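Local coordinates for protein (alpha-2u-globulin) (Rattus norvegicus, PDB 2A2U) that probably carries small hydrophobic ligands inside a lipocalin beta-barrel, and forms a complex with a hyaline droplet inducer, at residues G55-H63 with I168-C176. Residues are numbered along the deposited sequence; the frame is centred on the assembly and turned at random.
Sequences GSMRVFMQH and IDLTKTDRC
Ile168, in strand 167-169, sets its CG2 methyl near the guanidinium of Arg58, with CG2 to NH2 at 4.1 Å. Two residues on, Leu170 spreads its two methyls between two partners: CD2 lies over the centre of one guanidinium face of Arg58, while CD1 meets the rim of the Phe60 ring, 3.9 Å from Phe60 CE1. The Arg58 chain leaves with CG anti to the backbone N (chi1 178°) and bends at chi3, which brings the flat group over Leu170; its NE is hydrogen-bonded to the carbonyl oxygen of Ile51. Thr173 gives Leu170 O two bonds from the same face of its carbonyl plane, its backbone N closing the turn and OG1, at 3.2 Å, adding to it; the same OG1 is 3.6 Å from Arg58 NH1. The carbonyl oxygen of Asp174 then comes within 3.4 Å of Phe60 CZ. Arg175 lays its backbone on the ring: CA stands 3.6 Å from the Phe60 centroid and 9° off the normal, a CH-pi contact, and the opposite face is backed by the Arg58 carbonyl oxygen. The Arg175 side chain runs past Phe60 CD1 and ends at the carbonyl oxygens of Ser40 and Lys143. Cys176 places SG at the ring edge, 3.7 Å from Phe60 CD2. Were Phe60 replaced by an alanine, Arg175 CA would probably lose the ring beneath it, and Cys176 SG and Leu170 CD1 their aromatic neighbour. No hydrogen bond joins the two segments: apolar, CH-pi and sulfur-aromatic contacts hold the C-terminal segment to 55-63 on the lipocalin barrel wall, while a disulfide ties Cys176 to Cys83 of strand 83-92.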
ATOM      1  N   GLY A  55     -21.207  -8.323   6.911  1.00 43.69           N
ATOM      2  CA  GLY A  55     -20.376  -7.551   7.818  1.00 43.69           C
ATOM      3  C   GLY A  55     -18.931  -7.640   7.366  1.00 43.69           C
ATOM      4  O   GLY A  55     -18.473  -8.708   6.962  1.00 43.69           O
ATOM      5  N   SER A  56     -18.211  -6.525   7.426  1.00 23.12           N
ATOM      6  CA  SER A  56     -16.816  -6.488   6.999  1.00 23.12           C
ATOM      7  C   SER A  56     -15.904  -7.389   7.817  1.00 23.12           C
ATOM      8  O   SER A  56     -14.895  -7.866   7.311  1.00 23.12           O
ATOM      9  CB  SER A  56     -16.281  -5.060   7.066  1.00 23.89           C
ATOM     10  OG  SER A  56     -16.147  -4.625   8.410  1.00 23.89           O
ATOM     11  N   MET A  57     -16.241  -7.596   9.086  1.00 24.83           N
ATOM     12  CA  MET A  57     -15.416  -8.425   9.952  1.00 24.83           C
ATOM     13  C   MET A  57     -15.730  -9.925   9.888  1.00 24.83           C
ATOM     14  O   MET A  57     -14.998 -10.743  10.459  1.00 24.83           O
ATOM     15  CB  MET A  57     -15.465  -7.908  11.390  1.00 31.45           C
ATOM     16  CG  MET A  57     -14.946  -6.483  11.567  1.00 31.45           C
ATOM     17  SD  MET A  57     -13.280  -6.220  10.927  1.00 31.45           S
ATOM     18  CE  MET A  57     -13.377  -4.420  10.555  1.00 31.45           C
ATOM     19  N   ARG A  58     -16.816 -10.291   9.208  1.00 26.19           N
ATOM     20  CA  ARG A  58     -17.158 -11.708   9.057  1.00 26.19           C
ATOM     21  C   ARG A  58     -16.261 -12.273   7.955  1.00 26.19           C
ATOM     22  O   ARG A  58     -16.689 -12.451   6.815  1.00 26.19           O
ATOM     23  CB  ARG A  58     -18.632 -11.898   8.674  1.00 36.24           C
ATOM     24  CG  ARG A  58     -19.006 -13.369   8.459  1.00 36.24           C
ATOM     25  CD  ARG A  58     -20.421 -13.552   7.945  1.00 36.24           C
ATOM     26  NE  ARG A  58     -21.377 -13.802   9.018  1.00 36.24           N
ATOM     27  CZ  ARG A  58     -22.041 -14.944   9.178  1.00 36.24           C
ATOM     28  NH1 ARG A  58     -21.858 -15.952   8.330  1.00 36.24           N
ATOM     29  NH2 ARG A  58     -22.887 -15.082  10.192  1.00 36.24           N
ATOM     30  N   VAL A  59     -14.999 -12.500   8.294  1.00 26.74           N
ATOM     31  CA  VAL A  59     -14.031 -13.013   7.334  1.00 26.74           C
ATOM     32  C   VAL A  59     -13.757 -14.495   7.531  1.00 26.74           C
ATOM     33  O   VAL A  59     -13.726 -14.994   8.656  1.00 26.74           O
ATOM     34  CB  VAL A  59     -12.686 -12.221   7.376  1.00 20.14           C
ATOM     35  CG1 VAL A  59     -12.956 -10.728   7.304  1.00 20.14           C
ATOM     36  CG2 VAL A  59     -11.878 -12.579   8.616  1.00 20.14           C
ATOM     37  N   PHE A  60     -13.556 -15.187   6.416  1.00 25.66           N
ATOM     38  CA  PHE A  60     -13.286 -16.608   6.418  1.00 25.66           C
ATOM     39  C   PHE A  60     -11.813 -16.829   6.104  1.00 25.66           C
ATOM     40  O   PHE A  60     -11.398 -16.883   4.950  1.00 25.66           O
ATOM     41  CB  PHE A  60     -14.184 -17.284   5.387  1.00 13.36           C
ATOM     42  CG  PHE A  60     -15.637 -16.934   5.537  1.00 13.36           C
ATOM     43  CD1 PHE A  60     -16.267 -17.049   6.771  1.00 13.36           C
ATOM     44  CD2 PHE A  60     -16.376 -16.484   4.450  1.00 13.36           C
ATOM     45  CE1 PHE A  60     -17.612 -16.724   6.927  1.00 13.36           C
ATOM     46  CE2 PHE A  60     -17.729 -16.156   4.599  1.00 13.36           C
ATOM     47  CZ  PHE A  60     -18.340 -16.278   5.844  1.00 13.36           C
ATOM     48  N   MET A  61     -11.021 -16.950   7.157  1.00 20.54           N
ATOM     49  CA  MET A  61      -9.584 -17.136   7.041  1.00 20.54           C
ATOM     50  C   MET A  61      -9.212 -18.358   6.218  1.00 20.54           C
ATOM     51  O   MET A  61      -9.985 -19.310   6.120  1.00 20.54           O
ATOM     52  CB  MET A  61      -8.981 -17.232   8.442  1.00  2.00           C
ATOM     53  CG  MET A  61      -7.452 -17.100   8.518  1.00  2.00           C
ATOM     54  SD  MET A  61      -6.780 -15.572   7.749  1.00  2.00           S
ATOM     55  CE  MET A  61      -8.088 -14.335   8.342  1.00  2.00           C
ATOM     56  N   GLN A  62      -8.019 -18.319   5.632  1.00 27.22           N
ATOM     57  CA  GLN A  62      -7.516 -19.415   4.815  1.00 27.22           C
ATOM     58  C   GLN A  62      -6.067 -19.768   5.106  1.00 27.22           C
ATOM     59  O   GLN A  62      -5.733 -20.939   5.266  1.00 27.22           O
ATOM     60  CB  GLN A  62      -7.617 -19.083   3.336  1.00 51.99           C
ATOM     61  CG  GLN A  62      -8.992 -18.784   2.830  1.00 51.99           C
ATOM     62  CD  GLN A  62      -8.989 -18.560   1.341  1.00 51.99           C
ATOM     63  OE1 GLN A  62      -9.933 -18.913   0.650  1.00 51.99           O
ATOM     64  NE2 GLN A  62      -7.914 -17.985   0.833  1.00 51.99           N
ATOM     65  N   HIS A  63      -5.207 -18.759   5.173  1.00 18.75           N
ATOM     66  CA  HIS A  63      -3.789 -18.991   5.398  1.00 18.75           C
ATOM     67  C   HIS A  63      -3.137 -17.772   6.029  1.00 18.75           C
ATOM     68  O   HIS A  63      -3.565 -16.651   5.794  1.00 18.75           O
ATOM     69  CB  HIS A  63      -3.124 -19.288   4.047  1.00 19.46           C
ATOM     70  CG  HIS A  63      -1.686 -19.673   4.138  1.00 19.46           C
ATOM     71  ND1 HIS A  63      -1.278 -20.990   4.227  1.00 19.46           N
ATOM     72  CD2 HIS A  63      -0.558 -18.931   4.137  1.00 19.46           C
ATOM     73  CE1 HIS A  63       0.046 -21.030   4.277  1.00 19.46           C
ATOM     74  NE2 HIS A  63       0.505 -19.797   4.223  1.00 19.46           N
ATOM     75  N   ILE A 168     -20.543 -15.732  17.471  1.00 29.61           N
ATOM     76  CA  ILE A 168     -21.078 -16.479  16.337  1.00 29.61           C
ATOM     77  C   ILE A 168     -20.185 -17.624  15.884  1.00 29.61           C
ATOM     78  O   ILE A 168     -18.993 -17.436  15.669  1.00 29.61           O
ATOM     79  CB  ILE A 168     -21.346 -15.548  15.135  1.00 19.42           C
ATOM     80  CG1 ILE A 168     -22.408 -14.503  15.500  1.00 19.42           C
ATOM     81  CG2 ILE A 168     -21.792 -16.361  13.931  1.00 19.42           C
ATOM     82  CD1 ILE A 168     -22.754 -13.518  14.382  1.00 19.42           C
ATOM     83  N   ASP A 169     -20.769 -18.816  15.775  1.00 32.87           N
ATOM     84  CA  ASP A 169     -20.054 -20.014  15.340  1.00 32.87           C
ATOM     85  C   ASP A 169     -20.216 -20.133  13.821  1.00 32.87           C
ATOM     86  O   ASP A 169     -21.281 -20.517  13.327  1.00 32.87           O
ATOM     87  CB  ASP A 169     -20.628 -21.250  16.050  1.00 34.11           C
ATOM     88  CG  ASP A 169     -19.850 -22.534  15.749  1.00 34.11           C
ATOM     89  OD1 ASP A 169     -19.017 -22.553  14.821  1.00 34.11           O
ATOM     90  OD2 ASP A 169     -20.076 -23.541  16.451  1.00 34.11           O
ATOM     91  N   LEU A 170     -19.145 -19.827  13.092  1.00 29.62           N
ATOM     92  CA  LEU A 170     -19.168 -19.864  11.636  1.00 29.62           C
ATOM     93  C   LEU A 170     -19.085 -21.251  11.020  1.00 29.62           C
ATOM     94  O   LEU A 170     -19.276 -21.385   9.811  1.00 29.62           O
ATOM     95  CB  LEU A 170     -18.042 -19.008  11.057  1.00 18.74           C
ATOM     96  CG  LEU A 170     -17.975 -17.520  11.377  1.00 18.74           C
ATOM     97  CD1 LEU A 170     -16.766 -16.927  10.691  1.00 18.74           C
ATOM     98  CD2 LEU A 170     -19.231 -16.826  10.908  1.00 18.74           C
ATOM     99  N   THR A 171     -18.797 -22.271  11.828  1.00 40.09           N
ATOM    100  CA  THR A 171     -18.686 -23.635  11.309  1.00 40.09           C
ATOM    101  C   THR A 171     -19.989 -24.175  10.747  1.00 40.09           C
ATOM    102  O   THR A 171     -19.984 -25.097   9.939  1.00 40.09           O
ATOM    103  CB  THR A 171     -18.177 -24.618  12.364  1.00 28.85           C
ATOM    104  OG1 THR A 171     -19.088 -24.654  13.465  1.00 28.85           O
ATOM    105  CG2 THR A 171     -16.806 -24.214  12.841  1.00 28.85           C
ATOM    106  N   LYS A 172     -21.100 -23.608  11.182  1.00 64.41           N
ATOM    107  CA  LYS A 172     -22.377 -24.058  10.708  1.00 64.41           C
ATOM    108  C   LYS A 172     -22.841 -23.406   9.404  1.00 64.41           C
ATOM    109  O   LYS A 172     -23.624 -23.998   8.659  1.00 64.41           O
ATOM    110  CB  LYS A 172     -23.384 -23.895  11.826  1.00121.36           C
ATOM    111  CG  LYS A 172     -23.201 -24.767  13.024  1.00121.36           C
ATOM    112  CD  LYS A 172     -23.021 -24.028  14.418  1.00121.36           C
ATOM    113  CE  LYS A 172     -23.585 -24.920  15.578  1.00121.36           C
ATOM    114  NZ  LYS A 172     -24.121 -24.156  16.725  1.00121.36           N
ATOM    115  N   THR A 173     -22.223 -22.274   9.066  1.00 44.70           N
ATOM    116  CA  THR A 173     -22.528 -21.530   7.841  1.00 44.70           C
ATOM    117  C   THR A 173     -21.542 -21.761   6.685  1.00 44.70           C
ATOM    118  O   THR A 173     -20.595 -22.546   6.798  1.00 44.70           O
ATOM    119  CB  THR A 173     -22.585 -20.001   8.107  1.00 59.84           C
ATOM    120  OG1 THR A 173     -21.258 -19.451   8.111  1.00 59.84           O
ATOM    121  CG2 THR A 173     -23.233 -19.709   9.457  1.00 59.84           C
ATOM    122  N   ASP A 174     -21.794 -21.084   5.563  1.00 62.91           N
ATOM    123  CA  ASP A 174     -20.926 -21.191   4.397  1.00 62.91           C
ATOM    124  C   ASP A 174     -19.747 -20.269   4.585  1.00 62.91           C
ATOM    125  O   ASP A 174     -19.891 -19.044   4.557  1.00 62.91           O
ATOM    126  CB  ASP A 174     -21.647 -20.799   3.105  1.00 78.64           C
ATOM    127  CG  ASP A 174     -20.699 -20.712   1.912  1.00 78.64           C
ATOM    128  OD1 ASP A 174     -19.818 -21.592   1.781  1.00 78.64           O
ATOM    129  OD2 ASP A 174     -20.824 -19.764   1.109  1.00 78.64           O
ATOM    130  N   ARG A 175     -18.580 -20.864   4.767  1.00 28.78           N
ATOM    131  CA  ARG A 175     -17.371 -20.097   4.946  1.00 28.78           C
ATOM    132  C   ARG A 175     -16.699 -19.982   3.590  1.00 28.78           C
ATOM    133  O   ARG A 175     -15.495 -20.183   3.443  1.00 28.78           O
ATOM    134  CB  ARG A 175     -16.489 -20.784   5.975  1.00 30.08           C
ATOM    135  CG  ARG A 175     -17.102 -20.717   7.356  1.00 30.08           C
ATOM    136  CD  ARG A 175     -16.274 -21.454   8.372  1.00 30.08           C
ATOM    137  NE  ARG A 175     -16.507 -22.891   8.319  1.00 30.08           N
ATOM    138  CZ  ARG A 175     -15.751 -23.786   8.941  1.00 30.08           C
ATOM    139  NH1 ARG A 175     -14.703 -23.395   9.662  1.00 30.08           N
ATOM    140  NH2 ARG A 175     -16.055 -25.073   8.864  1.00 30.08           N
ATOM    141  N   CYS A 176     -17.512 -19.643   2.598  1.00 40.70           N
ATOM    142  CA  CYS A 176     -17.055 -19.504   1.232  1.00 40.70           C
ATOM    143  C   CYS A 176     -16.281 -20.692   0.717  1.00 40.70           C
ATOM    144  O   CYS A 176     -15.505 -20.569  -0.238  1.00 40.70           O
ATOM    145  CB  CYS A 176     -16.215 -18.261   1.078  1.00 31.90           C
ATOM    146  SG  CYS A 176     -17.290 -16.809   0.905  1.00 31.90           S
TER